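Local coordinates for pyridoxal 5'-phosphate synthase subunit PdxT (Thermus thermophilus, PDB 2YWD), which probably hydrolyses glutamine to glutamate and ammonia, the ammonia being channelled to the partner subunit PdxS for the synthesis of pyridoxal 5'-phosphate, at residues A76-L87 with K165-E174; L103-F112 with F135-G145. All blocks are in the same frame, centred on the assembly; numbering follows the deposited sequence.

In the fold
Contact 1 lies at the centre of the chain and is almost wholly buried: parallel strands 76-80 and 166-169 pair in the middle of the main mixed sheet, with helix 82-87 over one face. Contact 2, in a separate three-stranded sheet about 11 Å away between centres, joins antiparallel strands 103-108 and 140-144 and is only partly buried. Parallel backbone pairing, apolar packing and the predicted catalytic residues make up the first; the second adds a salt bridge and a cation-pi pair on a more exposed face, and carries residues predicted to bind glutamine. The two meet where Leu87 O probably accepts a hydrogen bond from Leu103 N, where Ile85 packs on Arg109, and where Ser170 touches Pro139 and Phe135.

Contact 1. Residues A76-L87 with K165-E174; sequences ALFGTCAGAIWL and KVLASSFHPE
Leu77 and Gly79 exchange backbone hydrogen bonds with Lys165, Leu167 and Ser169, pairing parallel strands 76-80 and 166-169. Cys81 N extends the series beyond the strand, donating to Ser169 O at 2.9 Å in a nearly straight bond (169°).

Apolar packing covers both faces. On one, Leu167 and Phe78 lie side by side, with Leu167 CD2 3.8 Å from the centroid of the Phe78 ring in a CH-pi contact. Thr80 CG2 sits over the opposite face of that ring, towards its rim, and Pro173 CG approaches Phe78 CZ to 3.9 Å. On the other face, Leu87 CD1 of helix 82-87 meets Val166 CG1 tip to tip, while Ala84 CB rests 4.0 Å from Ala168 CB.

The tight turn from strand to helix fits the nucleophile elbow of class I glutamine amidotransferases. Cys81, the predicted nucleophile, occupies the N-cap position, and its positive phi (61°) marks the strained backbone of the elbow. With SG anti to the backbone N (chi1 -180°), the sulfur is set beside the imidazole, Cys81 SG lying 3.7 Å from His172 NE2 and oblique to the ring.

His172 ND1 donates to the syn side of Glu174 OE2 at 2.7 Å; the oxygen lies close to the imidazole plane, whereas the donor is tilted out of the carboxylate plane. This bond joins the two predicted charge-relay residues and limits rotation of the ring. Ser169 OG bonds to Phe171 O within the same segment, and from strand 76-80 Thr80 OG1 reaches outside both segments to His17 NE2.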
loop_
_atom_site.group_PDB
_atom_site.type_symbol
_atom_site.label_atom_id
_atom_site.label_comp_id
_atom_site.label_asym_id
_atom_site.label_seq_id
_atom_site.Cartn_x
_atom_site.Cartn_y
_atom_site.Cartn_z
ATOM N N ALA A 76 -9.007 6.877 2.370
ATOM C CA ALA A 76 -7.547 6.891 2.397
ATOM C C ALA A 76 -7.065 5.494 2.025
ATOM O O ALA A 76 -7.704 4.503 2.371
ATOM C CB ALA A 76 -7.046 7.261 3.781
ATOM N N LEU A 77 -5.930 5.429 1.337
ATOM C CA LEU A 77 -5.361 4.162 0.890
ATOM C C LEU A 77 -3.922 3.976 1.345
ATOM O O LEU A 77 -3.138 4.922 1.364
ATOM C CB LEU A 77 -5.377 4.089 -0.639
ATOM C CG LEU A 77 -6.712 4.264 -1.353
ATOM C CD1 LEU A 77 -6.480 4.251 -2.857
ATOM C CD2 LEU A 77 -7.662 3.146 -0.940
ATOM N N PHE A 78 -3.586 2.742 1.700
ATOM C CA PHE A 78 -2.236 2.384 2.114
ATOM C C PHE A 78 -1.929 1.084 1.377
ATOM O O PHE A 78 -2.540 0.052 1.648
ATOM C CB PHE A 78 -2.168 2.158 3.634
ATOM C CG PHE A 78 -0.774 1.850 4.155
ATOM C CD1 PHE A 78 0.354 2.065 3.366
ATOM C CD2 PHE A 78 -0.598 1.368 5.454
ATOM C CE1 PHE A 78 1.636 1.808 3.862
ATOM C CE2 PHE A 78 0.678 1.110 5.960
ATOM C CZ PHE A 78 1.798 1.329 5.164
ATOM N N GLY A 79 -1.005 1.151 0.423
ATOM C CA GLY A 79 -0.635 -0.031 -0.329
ATOM C C GLY A 79 0.760 -0.480 0.051
ATOM O O GLY A 79 1.682 0.331 0.104
ATOM N N THR A 80 0.914 -1.770 0.321
ATOM C CA THR A 80 2.203 -2.331 0.703
ATOM C C THR A 80 2.602 -3.411 -0.294
ATOM O O THR A 80 1.854 -4.362 -0.507
ATOM C CB THR A 80 2.143 -2.962 2.116
ATOM O OG1 THR A 80 1.168 -4.020 2.137
ATOM C CG2 THR A 80 1.748 -1.916 3.137
ATOM N N CYS A 81 3.779 -3.259 -0.897
ATOM C CA CYS A 81 4.275 -4.238 -1.864
ATOM C C CYS A 81 3.292 -4.299 -3.037
ATOM O O CYS A 81 3.211 -3.355 -3.823
ATOM C CB CYS A 81 4.418 -5.608 -1.181
ATOM S SG CYS A 81 5.033 -6.976 -2.226
ATOM N N ALA A 82 2.544 -5.391 -3.151
ATOM C CA ALA A 82 1.560 -5.530 -4.228
ATOM C C ALA A 82 0.622 -4.325 -4.222
ATOM O O ALA A 82 0.216 -3.833 -5.273
ATOM C CB ALA A 82 0.755 -6.809 -4.034
ATOM N N GLY A 83 0.272 -3.865 -3.023
ATOM C CA GLY A 83 -0.608 -2.716 -2.895
ATOM C C GLY A 83 0.003 -1.442 -3.457
ATOM O O GLY A 83 -0.712 -0.601 -4.005
ATOM N N ALA A 84 1.320 -1.286 -3.308
ATOM C CA ALA A 84 2.013 -0.106 -3.829
ATOM C C ALA A 84 2.010 -0.163 -5.356
ATOM O O ALA A 84 1.847 0.854 -6.034
ATOM C CB ALA A 84 3.451 -0.056 -3.306
ATOM N N ILE A 85 2.203 -1.363 -5.889
ATOM C CA ILE A 85 2.200 -1.562 -7.332
ATOM C C ILE A 85 0.811 -1.234 -7.890
ATOM O O ILE A 85 0.682 -0.553 -8.909
ATOM C CB ILE A 85 2.567 -3.023 -7.673
ATOM C CG1 ILE A 85 4.023 -3.294 -7.275
ATOM C CG2 ILE A 85 2.366 -3.284 -9.159
ATOM C CD1 ILE A 85 4.380 -4.777 -7.230
ATOM N N TRP A 86 -0.223 -1.717 -7.205
ATOM C CA TRP A 86 -1.612 -1.487 -7.610
ATOM C C TRP A 86 -1.945 0.003 -7.671
ATOM O O TRP A 86 -2.713 0.443 -8.530
ATOM C CB TRP A 86 -2.559 -2.175 -6.621
ATOM C CG TRP A 86 -3.994 -2.165 -7.036
ATOM C CD1 TRP A 86 -4.546 -2.837 -8.092
ATOM C CD2 TRP A 86 -5.072 -1.472 -6.391
ATOM N NE1 TRP A 86 -5.902 -2.607 -8.142
ATOM C CE2 TRP A 86 -6.250 -1.773 -7.109
ATOM C CE3 TRP A 86 -5.155 -0.626 -5.275
ATOM C CZ2 TRP A 86 -7.503 -1.258 -6.747
ATOM C CZ3 TRP A 86 -6.402 -0.112 -4.916
ATOM C CH2 TRP A 86 -7.559 -0.431 -5.652
ATOM N N LEU A 87 -1.366 0.776 -6.758
ATOM C CA LEU A 87 -1.616 2.216 -6.703
ATOM C C LEU A 87 -0.905 3.023 -7.793
ATOM O O LEU A 87 -1.389 4.075 -8.208
ATOM C CB LEU A 87 -1.199 2.767 -5.332
ATOM C CG LEU A 87 -1.974 2.307 -4.093
ATOM C CD1 LEU A 87 -1.224 2.720 -2.825
ATOM C CD2 LEU A 87 -3.366 2.915 -4.112
ATOM N N LYS A 165 -3.960 11.517 0.644
ATOM C CA LYS A 165 -4.401 10.442 1.523
ATOM C C LYS A 165 -4.038 9.059 0.991
ATOM O O LYS A 165 -4.625 8.056 1.390
ATOM C CB LYS A 165 -5.909 10.548 1.761
ATOM C CG LYS A 165 -6.274 11.683 2.708
ATOM C CD LYS A 165 -7.770 11.765 2.941
ATOM C CE LYS A 165 -8.097 12.712 4.092
ATOM N NZ LYS A 165 -7.531 14.072 3.884
ATOM N N VAL A 166 -3.059 9.022 0.091
ATOM C CA VAL A 166 -2.579 7.771 -0.496
ATOM C C VAL A 166 -1.157 7.539 0.002
ATOM O O VAL A 166 -0.273 8.375 -0.199
ATOM C CB VAL A 166 -2.556 7.837 -2.038
ATOM C CG1 VAL A 166 -1.993 6.537 -2.610
ATOM C CG2 VAL A 166 -3.958 8.068 -2.568
ATOM N N LEU A 167 -0.949 6.402 0.653
ATOM C CA LEU A 167 0.345 6.042 1.208
ATOM C C LEU A 167 0.797 4.733 0.570
ATOM O O LEU A 167 -0.021 3.838 0.353
ATOM C CB LEU A 167 0.212 5.864 2.722
ATOM C CG LEU A 167 1.477 5.600 3.535
ATOM C CD1 LEU A 167 2.389 6.819 3.470
ATOM C CD2 LEU A 167 1.092 5.300 4.980
ATOM N N ALA A 168 2.090 4.617 0.272
ATOM C CA ALA A 168 2.600 3.397 -0.346
ATOM C C ALA A 168 4.008 3.047 0.118
ATOM O O ALA A 168 4.857 3.923 0.260
ATOM C CB ALA A 168 2.571 3.531 -1.864
ATOM N N SER A 169 4.248 1.760 0.350
ATOM C CA SER A 169 5.564 1.294 0.784
ATOM C C SER A 169 6.000 0.082 -0.032
ATOM O O SER A 169 5.169 -0.707 -0.478
ATOM C CB SER A 169 5.542 0.917 2.271
ATOM O OG SER A 169 4.688 -0.189 2.513
ATOM N N SER A 170 7.304 -0.067 -0.236
ATOM C CA SER A 170 7.796 -1.219 -0.978
ATOM C C SER A 170 8.126 -2.331 0.018
ATOM O O SER A 170 8.419 -3.465 -0.377
ATOM C CB SER A 170 9.032 -0.848 -1.801
ATOM O OG SER A 170 9.990 -0.171 -1.012
ATOM N N PHE A 171 8.063 -1.994 1.309
ATOM C CA PHE A 171 8.334 -2.946 2.387
ATOM C C PHE A 171 7.053 -3.339 3.130
ATOM O O PHE A 171 5.994 -2.752 2.914
ATOM C CB PHE A 171 9.361 -2.368 3.367
ATOM C CG PHE A 171 8.951 -1.062 3.984
ATOM C CD1 PHE A 171 8.239 -1.033 5.177
ATOM C CD2 PHE A 171 9.286 0.145 3.372
ATOM C CE1 PHE A 171 7.863 0.176 5.756
ATOM C CE2 PHE A 171 8.918 1.363 3.942
ATOM C CZ PHE A 171 8.205 1.378 5.137
ATOM N N HIS A 172 7.165 -4.329 4.014
ATOM C CA HIS A 172 6.022 -4.855 4.756
ATOM C C HIS A 172 5.968 -4.479 6.234
ATOM O O HIS A 172 6.503 -5.195 7.084
ATOM C CB HIS A 172 6.016 -6.383 4.657
ATOM C CG HIS A 172 5.888 -6.903 3.261
ATOM N ND1 HIS A 172 4.671 -7.183 2.681
ATOM C CD2 HIS A 172 6.826 -7.205 2.332
ATOM C CE1 HIS A 172 4.864 -7.640 1.455
ATOM N NE2 HIS A 172 6.164 -7.663 1.219
ATOM N N PRO A 173 5.309 -3.362 6.567
ATOM C CA PRO A 173 5.242 -2.986 7.983
ATOM C C PRO A 173 4.455 -4.015 8.791
ATOM O O PRO A 173 4.671 -4.168 9.995
ATOM C CB PRO A 173 4.548 -1.627 7.947
ATOM C CG PRO A 173 3.655 -1.740 6.743
ATOM C CD PRO A 173 4.568 -2.403 5.730
ATOM N N GLU A 174 3.550 -4.724 8.118
ATOM C CA GLU A 174 2.722 -5.734 8.774
ATOM C C GLU A 174 3.520 -6.989 9.115
ATOM O O GLU A 174 3.011 -7.892 9.784
ATOM C CB GLU A 174 1.521 -6.113 7.894
ATOM C CG GLU A 174 1.845 -7.062 6.738
ATOM C CD GLU A 174 2.510 -6.387 5.552
ATOM O OE1 GLU A 174 2.901 -5.203 5.662
ATOM O OE2 GLU A 174 2.642 -7.050 4.499
#

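Contact 2. Residues L103-F112 with F135-G145; sequences LEAWVERNAF and FIRAPVFRRLG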
loop_
_atom_site.group_PDB
_atom_site.type_symbol
_atom_site.label_atom_id
_atom_site.label_comp_id
_atom_site.label_asym_id
_atom_site.label_seq_id
_atom_site.Cartn_x
_atom_site.Cartn_y
_atom_site.Cartn_z
ATOM N N LEU A 103 -1.637 6.943 -7.760
ATOM C CA LEU A 103 -0.360 7.470 -7.289
ATOM C C LEU A 103 0.552 7.854 -8.457
ATOM O O LEU A 103 0.844 7.028 -9.322
ATOM C CB LEU A 103 0.337 6.426 -6.412
ATOM C CG LEU A 103 1.724 6.781 -5.875
ATOM C CD1 LEU A 103 1.611 7.939 -4.898
ATOM C CD2 LEU A 103 2.335 5.561 -5.196
ATOM N N GLU A 104 0.992 9.111 -8.481
ATOM C CA GLU A 104 1.877 9.587 -9.541
ATOM C C GLU A 104 3.268 9.012 -9.341
ATOM O O GLU A 104 4.149 9.665 -8.785
ATOM C CB GLU A 104 1.960 11.115 -9.534
ATOM C CG GLU A 104 0.696 11.826 -9.991
ATOM C CD GLU A 104 0.318 11.500 -11.424
ATOM O OE1 GLU A 104 1.226 11.354 -12.270
ATOM O OE2 GLU A 104 -0.894 11.409 -11.707
ATOM N N ALA A 105 3.463 7.782 -9.796
ATOM C CA ALA A 105 4.750 7.132 -9.648
ATOM C C ALA A 105 4.954 6.047 -10.692
ATOM O O ALA A 105 3.994 5.500 -11.227
ATOM C CB ALA A 105 4.862 6.530 -8.253
ATOM N N TRP A 106 6.220 5.765 -10.982
ATOM C CA TRP A 106 6.611 4.719 -11.919
ATOM C C TRP A 106 7.213 3.647 -11.025
ATOM O O TRP A 106 8.212 3.897 -10.353
ATOM C CB TRP A 106 7.687 5.227 -12.880
ATOM C CG TRP A 106 7.168 6.004 -14.050
ATOM C CD1 TRP A 106 6.161 6.924 -14.048
ATOM C CD2 TRP A 106 7.666 5.956 -15.391
ATOM N NE1 TRP A 106 6.000 7.455 -15.308
ATOM C CE2 TRP A 106 6.912 6.877 -16.150
ATOM C CE3 TRP A 106 8.680 5.224 -16.024
ATOM C CZ2 TRP A 106 7.140 7.088 -17.514
ATOM C CZ3 TRP A 106 8.909 5.434 -17.382
ATOM C CH2 TRP A 106 8.139 6.359 -18.111
ATOM N N VAL A 107 6.607 2.467 -11.004
ATOM C CA VAL A 107 7.111 1.388 -10.166
ATOM C C VAL A 107 7.516 0.175 -10.984
ATOM O O VAL A 107 6.792 -0.248 -11.885
ATOM C CB VAL A 107 6.051 0.933 -9.139
ATOM C CG1 VAL A 107 6.566 -0.270 -8.357
ATOM C CG2 VAL A 107 5.716 2.077 -8.192
ATOM N N GLU A 108 8.677 -0.387 -10.666
ATOM C CA GLU A 108 9.138 -1.579 -11.363
ATOM C C GLU A 108 9.066 -2.740 -10.375
ATOM O O GLU A 108 9.620 -2.673 -9.274
ATOM C CB GLU A 108 10.572 -1.408 -11.868
ATOM C CG GLU A 108 10.966 -2.481 -12.876
ATOM C CD GLU A 108 12.412 -2.388 -13.315
ATOM O OE1 GLU A 108 13.042 -1.329 -13.095
ATOM O OE2 GLU A 108 12.914 -3.381 -13.890
ATOM N N ARG A 109 8.368 -3.796 -10.769
ATOM C CA ARG A 109 8.203 -4.970 -9.923
ATOM C C ARG A 109 9.518 -5.702 -9.657
ATOM O O ARG A 109 10.381 -5.772 -10.534
ATOM C CB ARG A 109 7.196 -5.926 -10.579
ATOM C CG ARG A 109 5.749 -5.435 -10.529
ATOM C CD ARG A 109 4.880 -6.154 -11.558
ATOM N NE ARG A 109 5.193 -7.578 -11.616
ATOM C CZ ARG A 109 4.718 -8.417 -12.530
ATOM N NH1 ARG A 109 3.890 -7.986 -13.473
ATOM N NH2 ARG A 109 5.101 -9.687 -12.520
ATOM N N ASN A 110 9.663 -6.215 -8.432
ATOM C CA ASN A 110 10.830 -6.997 -7.996
ATOM C C ASN A 110 12.108 -6.590 -8.739
ATOM O O ASN A 110 12.710 -7.391 -9.463
ATOM C CB ASN A 110 10.516 -8.485 -8.218
ATOM C CG ASN A 110 11.585 -9.407 -7.674
ATOM O OD1 ASN A 110 12.340 -9.043 -6.778
ATOM N ND2 ASN A 110 11.637 -10.626 -8.204
ATOM N N ALA A 111 12.534 -5.350 -8.521
ATOM C CA ALA A 111 13.687 -4.806 -9.226
ATOM C C ALA A 111 14.919 -4.416 -8.420
ATOM O O ALA A 111 15.766 -3.679 -8.932
ATOM C CB ALA A 111 13.224 -3.601 -10.055
ATOM N N PHE A 112 15.052 -4.908 -7.190
ATOM C CA PHE A 112 16.216 -4.545 -6.374
ATOM C C PHE A 112 17.551 -5.129 -6.824
ATOM O O PHE A 112 18.611 -4.634 -6.435
ATOM C CB PHE A 112 15.984 -4.901 -4.910
ATOM C CG PHE A 112 15.518 -3.750 -4.089
ATOM C CD1 PHE A 112 14.160 -3.517 -3.894
ATOM C CD2 PHE A 112 16.439 -2.869 -3.534
ATOM C CE1 PHE A 112 13.724 -2.421 -3.152
ATOM C CE2 PHE A 112 16.015 -1.770 -2.790
ATOM C CZ PHE A 112 14.655 -1.545 -2.599
ATOM N N PHE A 135 11.727 -6.336 3.461
ATOM C CA PHE A 135 11.608 -6.373 2.004
ATOM C C PHE A 135 11.616 -7.805 1.444
ATOM O O PHE A 135 12.491 -8.607 1.775
ATOM C CB PHE A 135 12.766 -5.587 1.372
ATOM C CG PHE A 135 12.797 -4.122 1.739
ATOM C CD1 PHE A 135 12.333 -3.157 0.846
ATOM C CD2 PHE A 135 13.322 -3.706 2.963
ATOM C CE1 PHE A 135 12.397 -1.797 1.163
ATOM C CE2 PHE A 135 13.388 -2.348 3.292
ATOM C CZ PHE A 135 12.926 -1.391 2.388
ATOM N N ILE A 136 10.642 -8.112 0.591
ATOM C CA ILE A 136 10.538 -9.434 -0.035
ATOM C C ILE A 136 10.184 -9.252 -1.514
ATOM O O ILE A 136 9.074 -8.835 -1.839
ATOM C CB ILE A 136 9.449 -10.284 0.663
ATOM C CG1 ILE A 136 9.837 -10.505 2.132
ATOM C CG2 ILE A 136 9.281 -11.616 -0.052
ATOM C CD1 ILE A 136 8.779 -11.219 2.958
ATOM N N ARG A 137 11.124 -9.564 -2.406
ATOM C CA ARG A 137 10.910 -9.391 -3.848
ATOM C C ARG A 137 10.386 -7.971 -4.062
ATOM O O ARG A 137 9.559 -7.715 -4.934
ATOM C CB ARG A 137 9.883 -10.404 -4.370
ATOM C CG ARG A 137 10.347 -11.855 -4.328
ATOM C CD ARG A 137 9.378 -12.757 -5.083
ATOM N NE ARG A 137 8.024 -12.651 -4.549
ATOM C CZ ARG A 137 7.601 -13.269 -3.450
ATOM N NH1 ARG A 137 8.422 -14.054 -2.764
ATOM N NH2 ARG A 137 6.357 -13.086 -3.028
ATOM N N ALA A 138 10.901 -7.050 -3.258
ATOM C CA ALA A 138 10.459 -5.663 -3.274
ATOM C C ALA A 138 10.473 -4.909 -4.600
ATOM O O ALA A 138 11.409 -5.021 -5.391
ATOM C CB ALA A 138 11.248 -4.875 -2.236
ATOM N N PRO A 139 9.410 -4.130 -4.859
ATOM C CA PRO A 139 9.333 -3.349 -6.092
ATOM C C PRO A 139 10.169 -2.092 -5.858
ATOM O O PRO A 139 10.524 -1.776 -4.718
ATOM C CB PRO A 139 7.845 -3.039 -6.208
ATOM C CG PRO A 139 7.443 -2.872 -4.773
ATOM C CD PRO A 139 8.143 -4.050 -4.108
ATOM N N VAL A 140 10.477 -1.375 -6.928
ATOM C CA VAL A 140 11.269 -0.165 -6.815
ATOM C C VAL A 140 10.510 1.036 -7.360
ATOM O O VAL A 140 9.881 0.959 -8.415
ATOM C CB VAL A 140 12.607 -0.325 -7.580
ATOM C CG1 VAL A 140 13.374 1.001 -7.616
ATOM C CG2 VAL A 140 13.449 -1.413 -6.912
ATOM N N PHE A 141 10.546 2.136 -6.618
ATOM C CA PHE A 141 9.900 3.368 -7.051
ATOM C C PHE A 141 10.922 4.035 -7.971
ATOM O O PHE A 141 11.882 4.636 -7.495
ATOM C CB PHE A 141 9.619 4.272 -5.848
ATOM C CG PHE A 141 8.477 3.807 -4.987
ATOM C CD1 PHE A 141 7.163 3.936 -5.426
ATOM C CD2 PHE A 141 8.714 3.266 -3.726
ATOM C CE1 PHE A 141 6.095 3.535 -4.620
ATOM C CE2 PHE A 141 7.653 2.860 -2.911
ATOM C CZ PHE A 141 6.344 2.996 -3.360
ATOM N N ARG A 142 10.718 3.926 -9.283
ATOM C CA ARG A 142 11.657 4.501 -10.244
ATOM C C ARG A 142 11.555 6.016 -10.404
ATOM O O ARG A 142 12.577 6.713 -10.419
ATOM C CB ARG A 142 11.499 3.816 -11.605
ATOM C CG ARG A 142 11.935 2.347 -11.620
ATOM C CD ARG A 142 13.422 2.202 -11.300
ATOM N NE ARG A 142 13.903 0.845 -11.561
ATOM C CZ ARG A 142 15.153 0.439 -11.368
ATOM N NH1 ARG A 142 16.069 1.285 -10.904
ATOM N NH2 ARG A 142 15.492 -0.816 -11.645
ATOM N N ARG A 143 10.337 6.528 -10.539
ATOM C CA ARG A 143 10.138 7.970 -10.674
ATOM C C ARG A 143 8.920 8.389 -9.873
ATOM O O ARG A 143 7.978 7.610 -9.718
ATOM C CB ARG A 143 9.935 8.371 -12.136
ATOM C CG ARG A 143 11.041 7.918 -13.071
ATOM C CD ARG A 143 11.083 8.773 -14.329
ATOM N NE ARG A 143 9.778 8.890 -14.972
ATOM C CZ ARG A 143 9.552 9.606 -16.070
ATOM N NH1 ARG A 143 10.548 10.266 -16.649
ATOM N NH2 ARG A 143 8.333 9.666 -16.590
ATOM N N LEU A 144 8.940 9.620 -9.370
ATOM C CA LEU A 144 7.832 10.144 -8.578
ATOM C C LEU A 144 7.387 11.506 -9.099
ATOM O O LEU A 144 8.215 12.332 -9.478
ATOM C CB LEU A 144 8.252 10.278 -7.111
ATOM C CG LEU A 144 8.744 9.002 -6.423
ATOM C CD1 LEU A 144 9.173 9.321 -4.996
ATOM C CD2 LEU A 144 7.639 7.953 -6.428
ATOM N N GLY A 145 6.077 11.733 -9.114
ATOM C CA GLY A 145 5.553 13.005 -9.576
ATOM C C GLY A 145 5.892 14.111 -8.594
ATOM O O GLY A 145 6.272 13.841 -7.453
HETATM O O HOH W 1 13.401 -6.826 -5.692
HETATM O O HOH W 2 7.228 -6.794 -7.303
#
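Arg143 holds its guanidinium over one face of the Trp106 indole, NE above the centre and the group tilted 55° from the ring, the two side chains running alongside each other in the same direction. Arg143 CZ stands 3.9 Å from the centroid of the six-membered ring, 17° off its normal, in a cation-pi pair. A bend at chi3 (-51°) helps turn the arginine's end across the indole.

Glu108 and Arg142 form a salt bridge on the same strands. The glutamate is extended beyond CG, and Arg142, bent at chi2, brings NE and NH2 side-on to a single oxygen: Glu108 OE1 is 2.8 Å from Arg142 NE and 2.9 Å from Arg142 NH2. The oxygen lies near the guanidinium plane; NE meets it nearly along its C-O axis, NH2 from above the carboxylate plane. An alanine in place of Glu108 would remove this carboxylate, and is likely to leave the Arg142 guanidinium without its charged mate and freer to turn.

Both arginines face Trp106 in a classic beta bulge, which shifts the register of antiparallel strands 103-108 and 140-144 by one residue. Trp106 O accepts from Arg142 N at 2.7 Å and only weakly from Arg143 N.

On the other face of the sheet, Val107 spreads its branches: CG1 packs on Pro139 CB, and Val107 CG2 is 3.6 Å from Phe141 CD1. Ala105 CB meets Leu144 CD2. Back on the face of Glu108, Val140 CG2 sits over the Phe112 ring, 4.1 Å from its centroid, while Ala138 O lies at the edge of that ring. One water joins Asn110 OD1, Phe112 N and Ala138 O, bridging loops that carry Arg109 and Arg137, both predicted to bind glutamine; Asn110 ND2 bonds to Glu117 OE1.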